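Fungal protease inhibitor-1 (Antheraea mylitta, PDB 3BT4) inhibits serine proteases, among them trypsin, chymotrypsin and proteases of the fungi Aspergillus oryzae and Rhizopus oryzae. Local coordinates at residues A[16-21]-A[39-44]; A[43-48]-A[64-69]. All coordinates share one frame; numbering follows the deposited sequence.

In the fold
From the N terminus the chain runs through helix 8-11 into the loop 16-21, makes strands 28-30 and 33-34, and returns along strand 40-47. Interaction 1 closes this first loop, laying 16-21 against the start of strand 40-47. Interaction 2 closes the next one: the far half of the same strand runs on into irregular coil, which comes back as strand 66-68. The two loops neither nest nor cross but follow one another, overlapping only at C43 and V44. Strand 40-47, central in the mixed sheet, thus joins the disulfide-linked N-terminal loop to strand 66-68, whose C68 leads through its disulfide to hairpin 73-80.

Interaction 1. Residues A[16-21]-A[39-44]; sequences SPIARA and CCPACV
P41 O accepts a hydrogen bond from a water at 2.7 Å, and the same water takes the N-H of I18, bridging two backbones that have no direct hydrogen bond between them. A42 and V44 bond their backbones to R30 and T28 of strand 28-30, while the carbonyl of P41, just before A42, is bonded by the water. Beside this bridge the contact is apolar. The P41 ring fits against the extended P17-I18 backbone, its CG 3.7 Å from P17 CB and 3.4 Å from I18 O; two stiff prolines suit a place where both chains stay extended. The I18 side chain and the P41 ring lie alongside one another, pointing opposite ways, with I18 CG1 4.0 Å from P41 CB. CG1 sits between the backbone N and the carbonyl carbon (chi1 69°), and from there the extended branch carries CD1 along the strand to 3.6 Å from A42 C. CD1 also meets C43 SG, so closely that the exact spacing is doubtful. An alanine here would lack CG1 and CD1, so that P41 CB and the backbone at A42 would probably lose the aliphatic branch packed against them, opening a gap between loop and strand. Because C14 and C23, on either side of 16-21 in sequence, are bonded to C40 and C43, the arrangement is that of a small disulfide-rich inhibitor, its irregular loop fastened to a strand at two points.

Interaction 2. Residues A[43-48]-A[64-69]; sequences CVTLLR and PSAVCQ
The side-chain amide of Q69 has a methyl of L46 obliquely above its plane: CD1 lies toward the NE2 side, 3.6 Å from NE2, while R48 CD comes only loosely near OE1. The Q69 side chain runs roughly perpendicular to that of L46. With CG anti to the backbone N (chi1 -170°) and the chain extended beyond it, Q69 offers its methylenes to L46, and a long residue with a polar end suits this exposed border. Farther in, L46 CD2 rests 3.8 Å from V67 CG2, and branched residues fill this face, where V67 also packs on H33. T45, A66, L47 and C68 point to the other face. There L47 is set over the neighbouring strand, with CG 3.5 Å from V67 O, and both L47 and C68 reach C53.

Between the faces the backbones form a parallel ladder in which T45 and L47 each give one bond and take one. T45 N binds S65 O at 2.8 Å, and V67 N returns a nearly straight bond to T45 O. L47 N then reaches V67 O, more bent at 141°, and Q69 N meets L47 O at 2.9 Å. L46 CA adds a CA-H...O contact to V67 O. The strand segments are inclined by 37° to each other. This is a short parallel pair within a mixed sheet, its strands joined by a crossover of irregular coil, with the C68-C79 disulfide linking it to the C-terminal hairpin.

Interaction 1. Residues A[16-21]-A[39-44]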
# COMPACT_ATOMS: atom_id res chain seq x y z
N SER A 16 -2.39 -14.21 7.96
CA SER A 16 -3.18 -14.92 6.96
C SER A 16 -2.93 -14.38 5.55
O SER A 16 -3.85 -13.83 4.94
CB SER A 16 -4.66 -14.82 7.31
OG SER A 16 -4.90 -15.18 8.66
N PRO A 17 -1.70 -14.58 5.03
CA PRO A 17 -1.28 -13.89 3.81
C PRO A 17 -1.98 -14.48 2.60
O PRO A 17 -2.21 -15.69 2.56
CB PRO A 17 0.23 -14.16 3.74
CG PRO A 17 0.40 -15.49 4.43
CD PRO A 17 -0.65 -15.50 5.53
N ILE A 18 -2.34 -13.64 1.64
CA ILE A 18 -2.86 -14.13 0.38
C ILE A 18 -1.67 -14.61 -0.46
O ILE A 18 -0.55 -14.14 -0.29
CB ILE A 18 -3.63 -13.03 -0.40
CG1 ILE A 18 -2.66 -11.95 -0.90
CG2 ILE A 18 -4.76 -12.46 0.44
CD1 ILE A 18 -3.23 -10.99 -1.84
N ALA A 19 -1.95 -15.53 -1.38
CA ALA A 19 -0.96 -16.01 -2.33
C ALA A 19 -0.91 -15.10 -3.56
O ALA A 19 -1.88 -14.44 -3.89
CB ALA A 19 -1.27 -17.46 -2.74
N ARG A 20 0.25 -15.08 -4.20
CA ARG A 20 0.44 -14.35 -5.45
C ARG A 20 -0.53 -14.85 -6.52
O ARG A 20 -1.11 -14.07 -7.26
CB ARG A 20 1.89 -14.51 -5.92
CG ARG A 20 2.18 -13.80 -7.22
CD ARG A 20 3.64 -13.78 -7.54
NE ARG A 20 4.16 -15.11 -7.81
CZ ARG A 20 5.26 -15.35 -8.52
NH1 ARG A 20 5.95 -14.36 -9.04
NH2 ARG A 20 5.66 -16.59 -8.71
N ALA A 21 -0.68 -16.17 -6.53
CA ALA A 21 -1.58 -16.94 -7.40
C ALA A 21 -3.06 -16.57 -7.30
O ALA A 21 -3.85 -17.02 -8.13
CB ALA A 21 -1.39 -18.46 -7.08
N CYS A 39 3.35 -5.54 6.26
CA CYS A 39 3.83 -6.92 6.41
C CYS A 39 3.06 -7.94 5.57
O CYS A 39 3.58 -9.03 5.29
CB CYS A 39 3.83 -7.34 7.88
SG CYS A 39 4.92 -6.29 8.88
N CYS A 40 1.85 -7.58 5.16
CA CYS A 40 1.00 -8.48 4.38
C CYS A 40 0.94 -8.16 2.88
O CYS A 40 0.83 -7.00 2.48
CB CYS A 40 -0.42 -8.54 4.96
SG CYS A 40 -0.55 -9.38 6.57
N PRO A 41 0.98 -9.22 2.05
CA PRO A 41 0.78 -9.07 0.60
C PRO A 41 -0.63 -8.58 0.28
O PRO A 41 -1.53 -8.75 1.09
CB PRO A 41 0.98 -10.51 0.09
CG PRO A 41 0.70 -11.38 1.31
CD PRO A 41 1.23 -10.61 2.44
N ALA A 42 -0.82 -7.97 -0.88
CA ALA A 42 -2.15 -7.50 -1.30
C ALA A 42 -2.32 -7.59 -2.80
O ALA A 42 -1.35 -7.53 -3.55
CB ALA A 42 -2.35 -6.08 -0.84
N CYS A 43 -3.57 -7.72 -3.24
CA CYS A 43 -3.91 -7.53 -4.64
C CYS A 43 -4.36 -6.07 -4.75
O CYS A 43 -5.39 -5.69 -4.20
CB CYS A 43 -5.00 -8.51 -5.07
SG CYS A 43 -4.56 -10.27 -4.68
N VAL A 44 -3.54 -5.25 -5.40
CA VAL A 44 -3.79 -3.81 -5.41
C VAL A 44 -4.37 -3.27 -6.72
O VAL A 44 -4.14 -3.80 -7.81
CB VAL A 44 -2.54 -3.00 -4.96
CG1 VAL A 44 -1.99 -3.59 -3.66
CG2 VAL A 44 -1.48 -3.00 -6.01
O HOH W 1 -2.29 -10.88 2.64

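Interaction 2. Residues A[43-48]-A[64-69]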
# COMPACT_ATOMS: atom_id res chain seq x y z
N CYS A 43 -3.57 -7.72 -3.24
CA CYS A 43 -3.91 -7.53 -4.64
C CYS A 43 -4.36 -6.07 -4.75
O CYS A 43 -5.39 -5.69 -4.20
CB CYS A 43 -5.00 -8.51 -5.07
SG CYS A 43 -4.56 -10.27 -4.68
N VAL A 44 -3.54 -5.25 -5.40
CA VAL A 44 -3.79 -3.81 -5.41
C VAL A 44 -4.37 -3.27 -6.72
O VAL A 44 -4.14 -3.80 -7.81
CB VAL A 44 -2.54 -3.00 -4.96
CG1 VAL A 44 -1.99 -3.59 -3.66
CG2 VAL A 44 -1.48 -3.00 -6.01
N THR A 45 -5.15 -2.20 -6.59
CA THR A 45 -5.67 -1.43 -7.70
C THR A 45 -4.91 -0.11 -7.80
O THR A 45 -4.62 0.53 -6.80
CB THR A 45 -7.19 -1.21 -7.49
OG1 THR A 45 -7.85 -2.48 -7.61
CG2 THR A 45 -7.79 -0.21 -8.51
N LEU A 46 -4.56 0.31 -9.02
CA LEU A 46 -3.88 1.60 -9.17
C LEU A 46 -4.78 2.70 -9.70
O LEU A 46 -5.65 2.47 -10.57
CB LEU A 46 -2.59 1.49 -10.01
CG LEU A 46 -1.53 0.48 -9.54
CD1 LEU A 46 -0.34 0.46 -10.49
CD2 LEU A 46 -1.08 0.75 -8.10
N LEU A 47 -4.57 3.90 -9.16
CA LEU A 47 -5.38 5.07 -9.48
C LEU A 47 -4.60 6.12 -10.25
O LEU A 47 -3.39 6.27 -10.10
CB LEU A 47 -5.95 5.68 -8.20
CG LEU A 47 -6.59 4.72 -7.18
CD1 LEU A 47 -6.66 5.40 -5.85
CD2 LEU A 47 -7.96 4.24 -7.59
N ARG A 48 -5.33 6.84 -11.10
CA ARG A 48 -4.77 7.86 -11.96
C ARG A 48 -4.68 9.21 -11.25
O ARG A 48 -5.33 9.45 -10.23
CB ARG A 48 -5.63 8.01 -13.21
CG ARG A 48 -5.87 6.75 -14.02
CD ARG A 48 -4.65 6.40 -14.80
NE ARG A 48 -4.95 5.55 -15.95
CZ ARG A 48 -5.26 6.02 -17.16
NH1 ARG A 48 -5.34 7.33 -17.37
NH2 ARG A 48 -5.49 5.18 -18.16
N PRO A 64 -5.06 0.91 2.28
CA PRO A 64 -6.07 0.58 1.27
C PRO A 64 -5.43 -0.15 0.10
O PRO A 64 -4.28 0.11 -0.24
CB PRO A 64 -6.59 1.95 0.82
CG PRO A 64 -5.51 2.93 1.19
CD PRO A 64 -4.85 2.36 2.42
N SER A 65 -6.19 -1.06 -0.52
CA SER A 65 -5.70 -1.82 -1.66
C SER A 65 -5.70 -1.02 -2.95
O SER A 65 -5.12 -1.42 -3.94
CB SER A 65 -6.53 -3.09 -1.84
OG SER A 65 -6.27 -3.96 -0.75
N ALA A 66 -6.37 0.12 -2.92
CA ALA A 66 -6.44 0.99 -4.09
C ALA A 66 -5.53 2.15 -3.80
O ALA A 66 -5.78 2.94 -2.89
CB ALA A 66 -7.87 1.45 -4.34
N VAL A 67 -4.45 2.25 -4.56
CA VAL A 67 -3.43 3.25 -4.29
C VAL A 67 -3.09 4.05 -5.55
O VAL A 67 -3.31 3.59 -6.66
CB VAL A 67 -2.16 2.61 -3.62
CG1 VAL A 67 -2.44 2.26 -2.14
CG2 VAL A 67 -1.67 1.40 -4.41
N CYS A 68 -2.58 5.26 -5.38
CA CYS A 68 -2.16 6.07 -6.52
C CYS A 68 -1.03 5.39 -7.29
O CYS A 68 -0.15 4.77 -6.69
CB CYS A 68 -1.70 7.46 -6.06
SG CYS A 68 -2.99 8.33 -5.17
N GLN A 69 -1.07 5.50 -8.62
CA GLN A 69 -0.05 4.88 -9.44
C GLN A 69 1.26 5.66 -9.33
O GLN A 69 1.34 6.82 -9.75
CB GLN A 69 -0.52 4.74 -10.90
CG GLN A 69 0.39 3.88 -11.79
CD GLN A 69 -0.27 3.43 -13.09
OE1 GLN A 69 -1.10 4.14 -13.68
NE2 GLN A 69 0.10 2.24 -13.56